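Local coordinates for protein amidohydrolase (Xanthomonas campestris pv. campestris, PDB 4DZH) that probably deaminates adenosine-type substrates such as 5'-methylthioadenosine, using a zinc site at the mouth of an amidohydrolase TIM barrel, at residues Asn77-Asn82 against Gly314-Ala319; Asn291-Ser296 against Ser320-Asp325. All blocks are in the same frame, centred on the assembly; numbering follows the deposited sequence.

How the contacts relate
Contact 1 lies in the core of the barrel, its centre about 7 Å from the centre of the chain, and contact 2 lies farther out, about 14 Å away, though still buried and within reach of the second subunit. Both draw on the long loop between strand 310-313 and helix 326-341: its first half meets the end of strand 69-80, its second half the end of helix 288-293. Their centres are about 9 Å apart, and Asn321 ND2 is probably hydrogen-bonded to Thr315 O at 2.9 Å. Zinc, one backbone bond and the two bonds of the Asn77 amide hold contact 1 together; contact 2 relies on aliphatic packing and one weak bond, with magnesium organising its loop.

Contact 1 (Asn77-Asn82 against Gly314-Ala319); sequences NAHTHN and GTDGCA. With ZN (zinc ion), chain E; ZN (zinc ion), chain F.
Near the end of strand 69-80, His79 lies beside Gly314, the two CA atoms 4.5 Å apart; from Asn77 to His81 and from Gly314 to Gly317 the two directions differ by 25°. Asp316 N gives a hydrogen bond of 2.9 Å to His79 O, arriving nearly along the C=O axis. The amide of Asn77 grips Thr315 twice: OD1 accepts from Thr315 N, which is tilted out of the carbonyl plane, and ND2 donates in the amide plane to Thr315 OG1 at 2.8 Å. With CG anti to the backbone N (chi1 -174°), Asn77 carries its amide across to that residue. Thr315 OG1 in turn bonds to Asp316 O, on a lone pair.

His79 and His81 form the HxH motif of the amidohydrolase superfamily at the end of the first barrel strand. Both bind one zinc ion through NE2, at 2.1 Å for His79 and 2.0 Å for His81. Asp316 OD1, at 2.4 Å, and His228 complete the protein ligands of this zinc. OD1 lies at the edge of both imidazoles, the His79 ring turned 35° from the carboxylate and the His81 ring further. The ring nitrogens facing away from the metal are held by His226 and Asn139 O.

Asp316 OD1 bridges the two zincs, lying 2.6 Å from the second, which OD2 binds at 2.0 Å; OD2 is also hydrogen-bonded to Ser290. One water bridges the two metals. A water on the first zinc, probably polarised by the metal, would be consistent with the attacking water of a hydrolytic deaminase; whether the second zinc takes part is not settled.

Contact 2 (Asn291-Ser296 against Ser320-Asp325); sequences NLKLAS and SNNDLD. With MG (magnesium ion), chain B.
Lys293 reaches across from the last turn of helix 288-293, which closes in a Schellman motif at Ala295, to a magnesium-binding loop of the TIM barrel that contains an Asx turn. Its CG is anti to the backbone N (chi1 -171°), and the chain stays extended as far as CE, laying CD 3.8 Å from Asn321 N, over the peptide that links Ser320 to Asn321. A bend at chi4 then turns the ammonium end. The Lys293 and Asn322 side chains cross at about a right angle, with NZ and CE both near OD1 of Asn322; the NZ bond to Asn322 OD1 is weak at 3.5 Å. The stronger partner of NZ is Asp92, in a salt bridge, and the same Asp92 accepts from Asn322 ND2. Tyr403 of the second subunit adds a cation-pi contact to Lys293, placing this contact near the dimer interface.

Beside the lysine, Leu294 brings its CD1 methyl to 3.8 Å from Ser320 CB, an apolar touch next to a hydroxyl that is bonded to Ser290.

Within the loop, Asn322 OD1 folds back to take the Asn321 N-H at 2.7 Å, the donor tilted 16° from the carbonyl plane. A cis peptide joins these two residues. CB of Asn321 leaves CA away from the helix, and the amide oxygen binds magnesium, which is also bound by Asp323, Glu289 from helix 288-293 and three waters; both the helix and the loop thus share the ion. Bonds from ND2 to Thr315 O and Glu329 fix the rotation of the amide. Asn321 OD1 binds magnesium at 2.0 Å and also accepts from Asp323 N, which stands above its carbonyl plane, 3.2 Å away.

Contact 1 (Asn77-Asn82 against Gly314-Ala319)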
loop_
_atom_site.group_PDB
_atom_site.type_symbol
_atom_site.label_atom_id
_atom_site.label_comp_id
_atom_site.label_asym_id
_atom_site.label_seq_id
_atom_site.Cartn_x
_atom_site.Cartn_y
_atom_site.Cartn_z
ATOM N N ASN A 77 -9.801 -1.310 -12.945
ATOM C CA ASN A 77 -8.718 -2.239 -12.718
ATOM C C ASN A 77 -8.469 -2.950 -14.035
ATOM O O ASN A 77 -9.213 -3.843 -14.417
ATOM C CB ASN A 77 -9.125 -3.245 -11.609
ATOM C CG ASN A 77 -7.980 -4.185 -11.201
ATOM O OD1 ASN A 77 -7.031 -4.468 -11.991
ATOM N ND2 ASN A 77 -8.071 -4.739 -9.982
ATOM N N ALA A 78 -7.420 -2.531 -14.728
ATOM C CA ALA A 78 -7.259 -2.900 -16.134
ATOM C C ALA A 78 -6.535 -4.222 -16.358
ATOM O O ALA A 78 -6.147 -4.522 -17.518
ATOM C CB ALA A 78 -6.536 -1.726 -16.878
ATOM N N HIS A 79 -6.346 -5.040 -15.308
ATOM C CA HIS A 79 -5.834 -6.401 -15.489
ATOM C C HIS A 79 -6.145 -7.305 -14.312
ATOM O O HIS A 79 -5.519 -7.200 -13.268
ATOM C CB HIS A 79 -4.315 -6.416 -15.694
ATOM C CG HIS A 79 -3.787 -7.784 -16.029
ATOM N ND1 HIS A 79 -4.163 -8.458 -17.172
ATOM C CD2 HIS A 79 -2.985 -8.636 -15.344
ATOM C CE1 HIS A 79 -3.555 -9.635 -17.210
ATOM N NE2 HIS A 79 -2.830 -9.774 -16.113
ATOM N N THR A 80 -7.128 -8.194 -14.489
ATOM C CA THR A 80 -7.489 -9.113 -13.401
ATOM C C THR A 80 -7.524 -10.580 -13.821
ATOM O O THR A 80 -7.746 -10.927 -14.985
ATOM C CB THR A 80 -8.874 -8.767 -12.785
ATOM O OG1 THR A 80 -9.871 -8.759 -13.832
ATOM C CG2 THR A 80 -8.810 -7.367 -12.139
ATOM N N HIS A 81 -7.332 -11.461 -12.837
ATOM C CA HIS A 81 -7.624 -12.890 -12.954
ATOM C C HIS A 81 -8.474 -13.178 -11.723
ATOM O O HIS A 81 -7.997 -13.764 -10.751
ATOM C CB HIS A 81 -6.342 -13.748 -12.925
ATOM C CG HIS A 81 -5.302 -13.351 -13.934
ATOM N ND1 HIS A 81 -5.512 -13.463 -15.296
ATOM C CD2 HIS A 81 -4.049 -12.864 -13.779
ATOM C CE1 HIS A 81 -4.432 -13.054 -15.942
ATOM N NE2 HIS A 81 -3.542 -12.656 -15.043
ATOM N N ASN A 82 -9.716 -12.720 -11.760
ATOM C CA ASN A 82 -10.445 -12.580 -10.496
ATOM C C ASN A 82 -10.822 -13.871 -9.706
ATOM O O ASN A 82 -10.873 -13.826 -8.472
ATOM C CB ASN A 82 -11.621 -11.574 -10.653
ATOM C CG ASN A 82 -11.204 -10.135 -10.314
ATOM O OD1 ASN A 82 -10.144 -9.881 -9.677
ATOM N ND2 ASN A 82 -12.057 -9.178 -10.691
ATOM N N GLY A 314 -3.465 -1.975 -13.225
ATOM C CA GLY A 314 -4.186 -3.187 -12.856
ATOM C C GLY A 314 -3.491 -3.874 -11.671
ATOM O O GLY A 314 -2.317 -3.600 -11.333
ATOM N N THR A 315 -4.174 -4.814 -11.041
ATOM C CA THR A 315 -3.658 -5.470 -9.840
ATOM C C THR A 315 -3.050 -6.862 -10.131
ATOM O O THR A 315 -2.294 -7.369 -9.289
ATOM C CB THR A 315 -4.740 -5.627 -8.712
ATOM O OG1 THR A 315 -5.858 -6.372 -9.235
ATOM C CG2 THR A 315 -5.222 -4.243 -8.172
ATOM N N ASP A 316 -3.435 -7.496 -11.251
ATOM C CA ASP A 316 -3.159 -8.918 -11.493
ATOM C C ASP A 316 -3.951 -9.702 -10.461
ATOM O O ASP A 316 -4.907 -9.154 -9.865
ATOM C CB ASP A 316 -1.622 -9.208 -11.440
ATOM C CG ASP A 316 -1.164 -10.339 -12.383
ATOM O OD1 ASP A 316 -1.874 -10.851 -13.283
ATOM O OD2 ASP A 316 0.043 -10.633 -12.212
ATOM N N GLY A 317 -3.577 -10.929 -10.177
ATOM C CA GLY A 317 -4.381 -11.813 -9.330
ATOM C C GLY A 317 -3.946 -11.855 -7.872
ATOM O O GLY A 317 -2.834 -11.421 -7.526
ATOM N N CYS A 318 -4.805 -12.409 -7.001
ATOM C CA CYS A 318 -4.571 -12.420 -5.572
ATOM C C CYS A 318 -3.572 -13.471 -5.101
ATOM O O CYS A 318 -3.336 -13.548 -3.909
ATOM C CB CYS A 318 -5.874 -12.533 -4.768
ATOM S SG CYS A 318 -6.906 -11.050 -4.936
ATOM N N ALA A 319 -2.972 -14.224 -6.012
ATOM C CA ALA A 319 -1.850 -15.078 -5.600
ATOM C C ALA A 319 -0.538 -14.350 -5.858
ATOM O O ALA A 319 0.536 -14.875 -5.509
ATOM C CB ALA A 319 -1.874 -16.420 -6.345
HETATM ZN ZN ZN E . -1.966 -11.561 -15.524
HETATM ZN ZN ZN F . 0.333 -12.209 -13.338
HETATM O O HOH W 1 -7.467 -10.480 -10.085
HETATM O O HOH W 2 -7.586 -12.374 -7.888
HETATM O O HOH W 3 0.005 -11.738 -15.105
HETATM O O HOH W 4 2.389 -12.755 -13.546
#

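Contact 2 (Asn291-Ser296 against Ser320-Asp325)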
loop_
_atom_site.group_PDB
_atom_site.type_symbol
_atom_site.label_atom_id
_atom_site.label_comp_id
_atom_site.label_asym_id
_atom_site.label_seq_id
_atom_site.Cartn_x
_atom_site.Cartn_y
_atom_site.Cartn_z
ATOM N N ASN A 291 4.484 -7.108 -10.275
ATOM C CA ASN A 291 5.829 -7.088 -10.884
ATOM C C ASN A 291 6.910 -7.114 -9.773
ATOM O O ASN A 291 7.956 -7.795 -9.884
ATOM C CB ASN A 291 6.055 -5.830 -11.730
ATOM C CG ASN A 291 5.196 -5.723 -12.986
ATOM O OD1 ASN A 291 5.105 -4.633 -13.567
ATOM N ND2 ASN A 291 4.562 -6.829 -13.431
ATOM N N LEU A 292 6.711 -6.331 -8.703
ATOM C CA LEU A 292 7.716 -6.292 -7.682
ATOM C C LEU A 292 7.741 -7.630 -6.950
ATOM O O LEU A 292 8.807 -8.202 -6.710
ATOM C CB LEU A 292 7.447 -5.131 -6.701
ATOM C CG LEU A 292 7.538 -3.713 -7.247
ATOM C CD1 LEU A 292 7.160 -2.762 -6.067
ATOM C CD2 LEU A 292 8.968 -3.435 -7.655
ATOM N N LYS A 293 6.550 -8.151 -6.603
ATOM C CA LYS A 293 6.464 -9.351 -5.782
ATOM C C LYS A 293 7.035 -10.569 -6.516
ATOM O O LYS A 293 7.649 -11.406 -5.864
ATOM C CB LYS A 293 4.996 -9.599 -5.397
ATOM C CG LYS A 293 4.753 -10.686 -4.381
ATOM C CD LYS A 293 3.262 -10.653 -3.923
ATOM C CE LYS A 293 2.983 -11.537 -2.701
ATOM N NZ LYS A 293 2.963 -12.998 -3.029
ATOM N N LEU A 294 6.883 -10.631 -7.841
ATOM C CA LEU A 294 7.365 -11.786 -8.612
ATOM C C LEU A 294 8.783 -11.532 -9.103
ATOM O O LEU A 294 9.375 -12.367 -9.806
ATOM C CB LEU A 294 6.442 -12.076 -9.796
ATOM C CG LEU A 294 5.064 -12.607 -9.355
ATOM C CD1 LEU A 294 4.106 -12.781 -10.553
ATOM C CD2 LEU A 294 5.222 -13.880 -8.548
ATOM N N ALA A 295 9.323 -10.372 -8.751
ATOM C CA ALA A 295 10.642 -9.936 -9.279
ATOM C C ALA A 295 10.638 -9.931 -10.799
ATOM O O ALA A 295 11.609 -10.370 -11.456
ATOM C CB ALA A 295 11.786 -10.786 -8.741
ATOM N N SER A 296 9.559 -9.432 -11.381
ATOM C CA SER A 296 9.486 -9.357 -12.835
ATOM C C SER A 296 10.260 -8.201 -13.425
ATOM O O SER A 296 10.678 -8.252 -14.587
ATOM C CB SER A 296 8.028 -9.299 -13.306
ATOM O OG SER A 296 7.320 -10.407 -12.746
ATOM N N SER A 320 -0.597 -13.174 -6.477
ATOM C CA SER A 320 0.628 -12.350 -6.628
ATOM C C SER A 320 0.335 -10.850 -6.451
ATOM O O SER A 320 0.613 -10.034 -7.342
ATOM C CB SER A 320 1.322 -12.614 -7.951
ATOM O OG SER A 320 0.621 -12.091 -9.058
ATOM N N ASN A 321 -0.270 -10.538 -5.312
ATOM C CA ASN A 321 -0.472 -9.136 -4.962
ATOM C C ASN A 321 -0.423 -8.843 -3.474
ATOM O O ASN A 321 0.445 -8.081 -3.053
ATOM C CB ASN A 321 -1.720 -8.540 -5.684
ATOM C CG ASN A 321 -1.788 -7.025 -5.537
ATOM O OD1 ASN A 321 -1.849 -6.494 -4.407
ATOM N ND2 ASN A 321 -1.762 -6.321 -6.654
ATOM N N ASN A 322 -1.318 -9.359 -2.614
ATOM C CA ASN A 322 -2.342 -10.387 -2.872
ATOM C C ASN A 322 -3.748 -9.813 -2.707
ATOM O O ASN A 322 -4.700 -10.552 -2.346
ATOM C CB ASN A 322 -2.134 -11.484 -1.841
ATOM C CG ASN A 322 -0.935 -12.324 -2.163
ATOM O OD1 ASN A 322 -0.414 -12.276 -3.275
ATOM N ND2 ASN A 322 -0.468 -13.076 -1.183
ATOM N N ASP A 323 -3.899 -8.497 -2.907
ATOM C CA ASP A 323 -5.247 -7.901 -2.826
ATOM C C ASP A 323 -5.665 -7.283 -4.156
ATOM O O ASP A 323 -4.919 -7.287 -5.150
ATOM C CB ASP A 323 -5.376 -6.919 -1.676
ATOM C CG ASP A 323 -4.319 -5.825 -1.709
ATOM O OD1 ASP A 323 -3.847 -5.493 -2.819
ATOM O OD2 ASP A 323 -4.035 -5.234 -0.643
ATOM N N LEU A 324 -6.907 -6.792 -4.200
ATOM C CA LEU A 324 -7.433 -6.103 -5.405
ATOM C C LEU A 324 -7.561 -4.624 -5.098
ATOM O O LEU A 324 -8.509 -3.953 -5.528
ATOM C CB LEU A 324 -8.830 -6.637 -5.781
ATOM C CG LEU A 324 -8.796 -8.111 -6.163
ATOM C CD1 LEU A 324 -10.251 -8.637 -6.399
ATOM C CD2 LEU A 324 -7.851 -8.479 -7.385
ATOM N N ASP A 325 -6.630 -4.096 -4.321
ATOM C CA ASP A 325 -6.743 -2.750 -3.786
ATOM C C ASP A 325 -6.159 -1.770 -4.792
ATOM O O ASP A 325 -4.905 -1.649 -4.889
ATOM C CB ASP A 325 -5.953 -2.681 -2.459
ATOM C CG ASP A 325 -5.986 -1.285 -1.789
ATOM O OD1 ASP A 325 -6.403 -0.310 -2.459
ATOM O OD2 ASP A 325 -5.572 -1.181 -0.612
HETATM MG MG MG B . -1.980 -4.825 -3.360
HETATM O O HOH W 5 -0.922 -6.032 -1.906
HETATM O O HOH W 6 -2.238 -3.439 -1.754
HETATM O O HOH W 7 -2.943 -3.686 -4.764
#